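Long-range contact in periplasmic oligopeptide-binding protein (Burkholderia pseudomallei, PDB 3ZS6), which probably binds oligopeptides in the periplasm and delivers them to an ABC transporter for uptake: residues N29-I42 with F145-V157. Numbering follows the deposited sequence. Where two conformers were deposited one is given.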
ATOM      1  N   ASN A  29      -5.335  -3.702   4.725  1.00  8.43           N
ATOM      2  CA  ASN A  29      -4.868  -5.013   4.278  1.00 13.70           C
ATOM      3  C   ASN A  29      -4.391  -5.905   5.426  1.00 11.07           C
ATOM      4  O   ASN A  29      -4.695  -7.090   5.449  1.00 11.37           O
ATOM      5  CB  ASN A  29      -3.768  -4.879   3.221  1.00  7.30           C
ATOM      6  CG  ASN A  29      -4.325  -4.588   1.850  1.00 11.03           C
ATOM      7  OD1 ASN A  29      -4.558  -5.505   1.049  1.00 13.32           O
ATOM      8  ND2 ASN A  29      -4.531  -3.305   1.556  1.00  6.44           N
ATOM      9  N   THR A  30      -3.647  -5.333   6.372  1.00  7.41           N
ATOM     10  CA  THR A  30      -3.143  -6.116   7.509  1.00 10.47           C
ATOM     11  C   THR A  30      -4.296  -6.661   8.350  1.00 13.36           C
ATOM     12  O   THR A  30      -4.364  -7.861   8.631  1.00 12.48           O
ATOM     13  CB  THR A  30      -2.215  -5.290   8.415  1.00 16.84           C
ATOM     14  OG1 THR A  30      -1.098  -4.802   7.654  1.00 18.17           O
ATOM     15  CG2 THR A  30      -1.709  -6.152   9.569  1.00 18.93           C
ATOM     16  N   ILE A  31      -5.206  -5.781   8.754  1.00 11.59           N
ATOM     17  CA  ILE A  31      -6.400  -6.218   9.477  1.00 10.93           C
ATOM     18  C   ILE A  31      -7.303  -7.142   8.638  1.00 11.81           C
ATOM     19  O   ILE A  31      -7.691  -8.210   9.097  1.00 10.00           O
ATOM     20  CB  ILE A  31      -7.206  -5.026  10.000  1.00 11.92           C
ATOM     21  CG1 ILE A  31      -6.374  -4.254  11.026  1.00  9.21           C
ATOM     22  CG2 ILE A  31      -8.518  -5.499  10.643  1.00 10.30           C
ATOM     23  CD1 ILE A  31      -7.038  -2.980  11.528  1.00 10.96           C
ATOM     24  N   GLY A  32      -7.621  -6.738   7.411  1.00 10.51           N
ATOM     25  CA  GLY A  32      -8.524  -7.508   6.565  1.00 10.25           C
ATOM     26  C   GLY A  32      -8.052  -8.916   6.219  1.00 14.45           C
ATOM     27  O   GLY A  32      -8.872  -9.834   6.028  1.00 10.47           O
ATOM     28  N   LEU A  33      -6.735  -9.101   6.132  1.00 12.50           N
ATOM     29  CA  LEU A  33      -6.191 -10.408   5.756  1.00 10.36           C
ATOM     30  C   LEU A  33      -6.125 -11.382   6.935  1.00  9.15           C
ATOM     31  O   LEU A  33      -5.946 -12.583   6.747  1.00  9.59           O
ATOM     32  CB  LEU A  33      -4.832 -10.269   5.069  1.00 10.77           C
ATOM     33  CG  LEU A  33      -4.863  -9.658   3.662  1.00 13.47           C
ATOM     34  CD1 LEU A  33      -3.454  -9.348   3.180  1.00 11.88           C
ATOM     35  CD2 LEU A  33      -5.587 -10.570   2.649  1.00 12.28           C
ATOM     36  N   ASP A  34      -6.267 -10.865   8.152  1.00  8.36           N
ATOM     37  CA  ASP A  34      -6.521 -11.724   9.307  1.00  8.14           C
ATOM     38  C   ASP A  34      -7.984 -12.217   9.271  1.00 13.34           C
ATOM     39  O   ASP A  34      -8.282 -13.315   9.733  1.00 13.83           O
ATOM     40  CB  ASP A  34      -6.272 -10.970  10.622  1.00 11.84           C
ATOM     41  CG  ASP A  34      -4.793 -10.856  10.983  1.00 13.62           C
ATOM     42  OD1 ASP A  34      -3.921 -11.451  10.301  1.00 11.12           O
ATOM     43  OD2 ASP A  34      -4.508 -10.171  11.984  1.00 15.86           O
ATOM     44  N   LEU A  35      -8.891 -11.403   8.719  1.00 12.38           N
ATOM     45  CA  LEU A  35     -10.329 -11.740   8.687  1.00  9.87           C
ATOM     46  C   LEU A  35     -10.789 -12.504   7.434  1.00 15.74           C
ATOM     47  O   LEU A  35     -11.763 -13.267   7.489  1.00 19.21           O
ATOM     48  CB  LEU A  35     -11.182 -10.477   8.838  1.00 12.96           C
ATOM     49  CG  LEU A  35     -11.061  -9.714  10.163  1.00 15.62           C
ATOM     50  CD1 LEU A  35     -11.741  -8.353  10.057  1.00  9.97           C
ATOM     51  CD2 LEU A  35     -11.646 -10.533  11.331  1.00 17.14           C
ATOM     52  N   PHE A  36     -10.093 -12.291   6.316  1.00 10.38           N
ATOM     53  CA  PHE A  36     -10.457 -12.899   5.034  1.00 15.08           C
ATOM     54  C   PHE A  36      -9.254 -13.594   4.407  1.00 16.66           C
ATOM     55  O   PHE A  36      -8.113 -13.178   4.600  1.00 15.45           O
ATOM     56  CB  PHE A  36     -10.965 -11.850   4.038  1.00 12.95           C
ATOM     57  CG  PHE A  36     -12.237 -11.160   4.455  1.00 12.39           C
ATOM     58  CD1 PHE A  36     -12.201 -10.041   5.279  1.00 11.20           C
ATOM     59  CD2 PHE A  36     -13.468 -11.615   3.998  1.00 15.31           C
ATOM     60  CE1 PHE A  36     -13.372  -9.384   5.650  1.00  8.77           C
ATOM     61  CE2 PHE A  36     -14.647 -10.974   4.366  1.00 14.76           C
ATOM     62  CZ  PHE A  36     -14.601  -9.857   5.193  1.00 13.27           C
ATOM     63  N   GLU A  37      -9.521 -14.642   3.638  1.00 13.29           N
ATOM     64  CA  GLU A  37      -8.465 -15.379   2.955  1.00 10.12           C
ATOM     65  C   GLU A  37      -8.761 -15.465   1.473  1.00 10.93           C
ATOM     66  O   GLU A  37      -9.841 -15.903   1.078  1.00 12.91           O
ATOM     67  CB  GLU A  37      -8.361 -16.799   3.517  1.00 15.58           C
ATOM     68  CG  GLU A  37      -7.268 -17.646   2.854  1.00 13.46           C
ATOM     69  CD  GLU A  37      -7.245 -19.063   3.388  1.00 17.20           C
ATOM     70  OE1 GLU A  37      -8.292 -19.746   3.313  1.00 18.34           O
ATOM     71  OE2 GLU A  37      -6.187 -19.483   3.900  1.00 18.49           O
ATOM     72  N   GLY A  38      -7.800 -15.050   0.653  1.00 14.18           N
ATOM     73  CA  GLY A  38      -7.957 -15.092  -0.790  1.00 15.52           C
ATOM     74  C   GLY A  38      -7.500 -16.420  -1.367  1.00 12.56           C
ATOM     75  O   GLY A  38      -7.265 -17.378  -0.624  1.00 13.36           O
ATOM     76  N   LEU A  39      -7.366 -16.476  -2.691  1.00 14.22           N
ATOM     77  CA  LEU A  39      -6.860 -17.676  -3.365  1.00 15.45           C
ATOM     78  C   LEU A  39      -5.504 -18.094  -2.791  1.00 18.64           C
ATOM     79  O   LEU A  39      -5.244 -19.285  -2.561  1.00 16.36           O
ATOM     80  CB  LEU A  39      -6.750 -17.434  -4.876  1.00 12.78           C
ATOM     81  CG  LEU A  39      -8.086 -17.180  -5.597  1.00 18.58           C
ATOM     82  CD1 LEU A  39      -7.901 -16.711  -7.057  1.00 13.95           C
ATOM     83  CD2 LEU A  39      -8.984 -18.419  -5.538  1.00 13.23           C
ATOM     84  N   ALA A  40      -4.655 -17.095  -2.555  1.00 19.13           N
ATOM     85  CA  ALA A  40      -3.326 -17.298  -1.996  1.00 16.08           C
ATOM     86  C   ALA A  40      -3.112 -16.393  -0.777  1.00 12.28           C
ATOM     87  O   ALA A  40      -3.916 -15.495  -0.514  1.00  9.57           O
ATOM     88  CB  ALA A  40      -2.269 -17.015  -3.058  1.00 13.33           C
ATOM     89  N   ARG A  41      -2.026 -16.637  -0.044  1.00 11.11           N
ATOM     90  CA  ARG A  41      -1.619 -15.782   1.072  1.00 14.46           C
ATOM     91  C   ARG A  41      -0.139 -15.429   0.934  1.00 12.00           C
ATOM     92  O   ARG A  41       0.614 -16.142   0.269  1.00 13.98           O
ATOM     93  CB  ARG A  41      -1.790 -16.500   2.426  1.00 16.23           C
ATOM     94  CG  ARG A  41      -3.192 -16.925   2.808  1.00 18.78           C
ATOM     95  CD  ARG A  41      -3.273 -17.211   4.321  1.00 16.41           C
ATOM     96  NE  ARG A  41      -2.207 -18.107   4.777  1.00 13.51           N
ATOM     97  CZ  ARG A  41      -1.207 -17.752   5.584  1.00 16.86           C
ATOM     98  NH1 ARG A  41      -1.120 -16.509   6.048  1.00 12.78           N
ATOM     99  NH2 ARG A  41      -0.289 -18.650   5.933  1.00 19.97           N
ATOM    100  N   ILE A  42       0.280 -14.350   1.588  1.00 10.41           N
ATOM    101  CA  ILE A  42       1.705 -14.067   1.766  1.00 14.69           C
ATOM    102  C   ILE A  42       2.078 -14.459   3.181  1.00 15.85           C
ATOM    103  O   ILE A  42       1.494 -13.938   4.134  1.00 12.95           O
ATOM    104  CB  ILE A  42       2.035 -12.580   1.592  1.00 14.30           C
ATOM    105  CG1 ILE A  42       1.542 -12.075   0.231  1.00  9.74           C
ATOM    106  CG2 ILE A  42       3.553 -12.342   1.786  1.00  9.65           C
ATOM    107  CD1 ILE A  42       2.086 -12.883  -0.972  1.00  8.93           C
ATOM    108  N   PHE A 145       0.810 -13.478 -11.410  1.00 20.50           N
ATOM    109  CA  PHE A 145      -0.572 -13.194 -11.057  1.00 17.19           C
ATOM    110  C   PHE A 145      -0.993 -13.704  -9.675  1.00 19.09           C
ATOM    111  O   PHE A 145      -1.756 -13.039  -8.977  1.00 17.48           O
ATOM    112  CB  PHE A 145      -1.559 -13.666 -12.132  1.00 21.18           C
ATOM    113  CG  PHE A 145      -2.972 -13.241 -11.852  1.00 22.13           C
ATOM    114  CD1 PHE A 145      -3.327 -11.899 -11.933  1.00 17.26           C
ATOM    115  CD2 PHE A 145      -3.928 -14.162 -11.448  1.00 20.56           C
ATOM    116  CE1 PHE A 145      -4.622 -11.484 -11.646  1.00 15.49           C
ATOM    117  CE2 PHE A 145      -5.226 -13.757 -11.160  1.00 24.56           C
ATOM    118  CZ  PHE A 145      -5.574 -12.405 -11.254  1.00 19.20           C
ATOM    119  N   PRO A 146      -0.504 -14.885  -9.266  1.00 16.71           N
ATOM    120  CA  PRO A 146      -0.974 -15.355  -7.957  1.00 11.19           C
ATOM    121  C   PRO A 146      -0.642 -14.411  -6.789  1.00 17.10           C
ATOM    122  O   PRO A 146      -1.403 -14.389  -5.823  1.00 14.28           O
ATOM    123  CB  PRO A 146      -0.281 -16.720  -7.804  1.00 22.47           C
ATOM    124  CG  PRO A 146      -0.099 -17.195  -9.226  1.00 21.49           C
ATOM    125  CD  PRO A 146       0.222 -15.931 -10.010  1.00 18.74           C
ATOM    126  N   GLU A 147       0.450 -13.650  -6.875  1.00 20.82           N
ATOM    127  CA  GLU A 147       0.783 -12.667  -5.838  1.00 20.49           C
ATOM    128  C   GLU A 147      -0.347 -11.677  -5.588  1.00 17.60           C
ATOM    129  O   GLU A 147      -0.615 -11.306  -4.440  1.00 13.48           O
ATOM    130  CB  GLU A 147       2.047 -11.878  -6.205  1.00 21.38           C
ATOM    131  CG  GLU A 147       3.342 -12.597  -5.919  1.00 21.73           C
ATOM    132  CD  GLU A 147       4.562 -11.742  -6.227  1.00 24.80           C
ATOM    133  OE1 GLU A 147       4.852 -10.797  -5.456  1.00 18.81           O
ATOM    134  OE2 GLU A 147       5.239 -12.030  -7.232  1.00 22.62           O
ATOM    135  N   LEU A 148      -0.988 -11.229  -6.667  1.00 14.82           N
ATOM    136  CA  LEU A 148      -2.060 -10.248  -6.559  1.00 17.38           C
ATOM    137  C   LEU A 148      -3.246 -10.779  -5.759  1.00 16.26           C
ATOM    138  O   LEU A 148      -3.870 -10.035  -4.999  1.00 15.82           O
ATOM    139  CB  LEU A 148      -2.530  -9.787  -7.950  1.00 16.08           C
ATOM    140  CG  LEU A 148      -1.678  -8.711  -8.643  1.00 18.21           C
ATOM    141  CD1 LEU A 148      -0.306  -9.251  -9.014  1.00 18.73           C
ATOM    142  CD2 LEU A 148      -2.390  -8.162  -9.876  1.00 22.96           C
ATOM    143  N   THR A 149      -3.557 -12.062  -5.946  1.00 12.56           N
ATOM    144  CA  THR A 149      -4.720 -12.683  -5.318  1.00  8.78           C
ATOM    145  C   THR A 149      -4.543 -12.832  -3.806  1.00 11.56           C
ATOM    146  O   THR A 149      -5.484 -13.194  -3.102  1.00 15.14           O
ATOM    147  CB  THR A 149      -5.012 -14.087  -5.925  1.00 12.53           C
ATOM    148  OG1 THR A 149      -4.042 -15.030  -5.445  1.00 14.25           O
ATOM    149  CG2 THR A 149      -4.955 -14.041  -7.445  1.00 15.27           C
ATOM    150  N   ALA A 150      -3.341 -12.558  -3.303  1.00 14.72           N
ATOM    151  CA  ALA A 150      -3.098 -12.612  -1.861  1.00 13.87           C
ATOM    152  C   ALA A 150      -3.463 -11.308  -1.133  1.00 15.33           C
ATOM    153  O   ALA A 150      -3.421 -11.247   0.094  1.00 13.22           O
ATOM    154  CB  ALA A 150      -1.640 -13.004  -1.570  1.00 11.83           C
ATOM    155  N   MET A 151      -3.828 -10.265  -1.874  1.00 11.65           N
ATOM    156  CA  MET A 151      -4.172  -8.968  -1.284  0.67 10.80           C
ATOM    157  C   MET A 151      -5.651  -8.877  -0.891  1.00 11.14           C
ATOM    158  O   MET A 151      -6.493  -9.571  -1.457  1.00 16.06           O
ATOM    159  CB  MET A 151      -3.817  -7.835  -2.256  0.67  9.50           C
ATOM    160  CG  MET A 151      -2.312  -7.579  -2.412  0.67 12.39           C
ATOM    161  SD  MET A 151      -1.483  -7.158  -0.846  0.67 19.78           S
ATOM    162  CE  MET A 151      -0.850  -8.744  -0.338  0.67  6.61           C
ATOM    163  N   ALA A 152      -5.965  -7.979   0.036  1.00  9.41           N
ATOM    164  CA  ALA A 152      -7.317  -7.901   0.589  1.00 14.22           C
ATOM    165  C   ALA A 152      -8.445  -7.655  -0.415  1.00 12.42           C
ATOM    166  O   ALA A 152      -9.508  -8.263  -0.304  1.00 14.06           O
ATOM    167  CB  ALA A 152      -7.373  -6.897   1.744  1.00 12.82           C
ATOM    168  N   PRO A 153      -8.226  -6.773  -1.402  1.00 10.14           N
ATOM    169  CA  PRO A 153      -9.380  -6.500  -2.263  1.00 12.02           C
ATOM    170  C   PRO A 153      -9.767  -7.683  -3.159  1.00 14.28           C
ATOM    171  O   PRO A 153     -10.862  -7.652  -3.718  1.00 11.90           O
ATOM    172  CB  PRO A 153      -8.923  -5.301  -3.105  1.00 10.43           C
ATOM    173  CG  PRO A 153      -7.800  -4.669  -2.293  1.00 15.07           C
ATOM    174  CD  PRO A 153      -7.102  -5.863  -1.678  1.00 12.29           C
ATOM    175  N   LEU A 154      -8.912  -8.696  -3.296  1.00 13.76           N
ATOM    176  CA  LEU A 154      -9.295  -9.872  -4.089  1.00 13.52           C
ATOM    177  C   LEU A 154      -9.789 -11.055  -3.243  1.00 14.20           C
ATOM    178  O   LEU A 154     -10.083 -12.130  -3.780  1.00 14.40           O
ATOM    179  CB  LEU A 154      -8.181 -10.295  -5.066  1.00 10.26           C
ATOM    180  CG  LEU A 154      -7.828  -9.235  -6.133  1.00 13.41           C
ATOM    181  CD1 LEU A 154      -6.692  -9.701  -7.046  1.00  8.81           C
ATOM    182  CD2 LEU A 154      -9.049  -8.861  -6.973  1.00 12.76           C
ATOM    183  N   THR A 155      -9.899 -10.858  -1.930  1.00 11.11           N
ATOM    184  CA  THR A 155     -10.537 -11.869  -1.087  1.00 14.98           C
ATOM    185  C   THR A 155     -12.027 -12.023  -1.423  1.00 16.24           C
ATOM    186  O   THR A 155     -12.651 -11.109  -1.976  1.00 13.89           O
ATOM    187  CB  THR A 155     -10.379 -11.578   0.418  1.00 17.04           C
ATOM    188  OG1 THR A 155     -10.959 -10.305   0.737  1.00 10.61           O
ATOM    189  CG2 THR A 155      -8.901 -11.587   0.811  1.00 15.14           C
ATOM    190  N   PRO A 156     -12.604 -13.187  -1.089  1.00 13.28           N
ATOM    191  CA  PRO A 156     -14.009 -13.412  -1.441  1.00 13.91           C
ATOM    192  C   PRO A 156     -14.930 -12.676  -0.486  1.00 15.24           C
ATOM    193  O   PRO A 156     -14.521 -12.316   0.620  1.00 12.17           O
ATOM    194  CB  PRO A 156     -14.174 -14.929  -1.288  1.00 18.72           C
ATOM    195  CG  PRO A 156     -13.157 -15.314  -0.251  1.00 17.84           C
ATOM    196  CD  PRO A 156     -11.993 -14.354  -0.421  1.00 13.42           C
ATOM    197  N   VAL A 157     -16.152 -12.433  -0.942  1.00 15.93           N
ATOM    198  CA  VAL A 157     -17.187 -11.800  -0.139  0.68 14.54           C
ATOM    199  C   VAL A 157     -18.469 -12.625  -0.186  1.00 19.98           C
ATOM    200  O   VAL A 157     -18.796 -13.201  -1.220  1.00 20.40           O
ATOM    201  CB  VAL A 157     -17.486 -10.385  -0.650  0.68 15.40           C
ATOM    202  CG1 VAL A 157     -18.638  -9.778   0.120  0.68 16.07           C
ATOM    203  CG2 VAL A 157     -16.235  -9.520  -0.539  0.68 15.75           C
TER
HETATM  204  O   HOH W   1      -5.248 -13.958   1.124  1.00 10.18           O
HETATM  205  O   HOH W   2      -7.913 -13.974  -4.192  1.00  9.66           O
HETATM  206  O   HOH W   3      -2.057 -12.568   2.118  1.00 11.07           O
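The Thr149 side chain crosses that of Leu39 at about a right angle, with CG2 near Leu39 CD1 and OG1 near Leu39 CB. Its OG1 sits between the backbone N and the carbonyl carbon (chi1 74°). From there it bonds Pro146 O at 2.7 Å and lies against Ala40 CB. Water bridges Thr149 O and Leu154 O to Leu39 N. Ala150 CB packs on Ile42 CG1 at 3.8 Å, and Ala150 CA makes a CH...O contact with Ala40 O at 3.3 Å. A second water joins Ala150 O to Ile42 N, while Leu33 CD2 rests on the same carbonyl oxygen. Ala152 N donates to Asn29 OD1 at 3.0 Å, tilted 22° from the amide carbonyl plane. This is the direct hydrogen bond across the contact; Asn29 ND2 is held by Ser25 O, and its side chain also packs on the bound peptide. Thr155 OG1 bonds Ala152 O at 2.7 Å, in the carbonyl plane. Its CG2 packs on Gly38 N, and Phe36 CB lies against OG1. Pro156 CD presses on Glu37 O at 3.0 Å. The type I beta turn Leu148-Met151, 3-10 segment and following loop thus meet helix 26-35, the connecting loop and edge strand 40-42. Strands 48-60 and 63-68 and helix 82-93 pack around them.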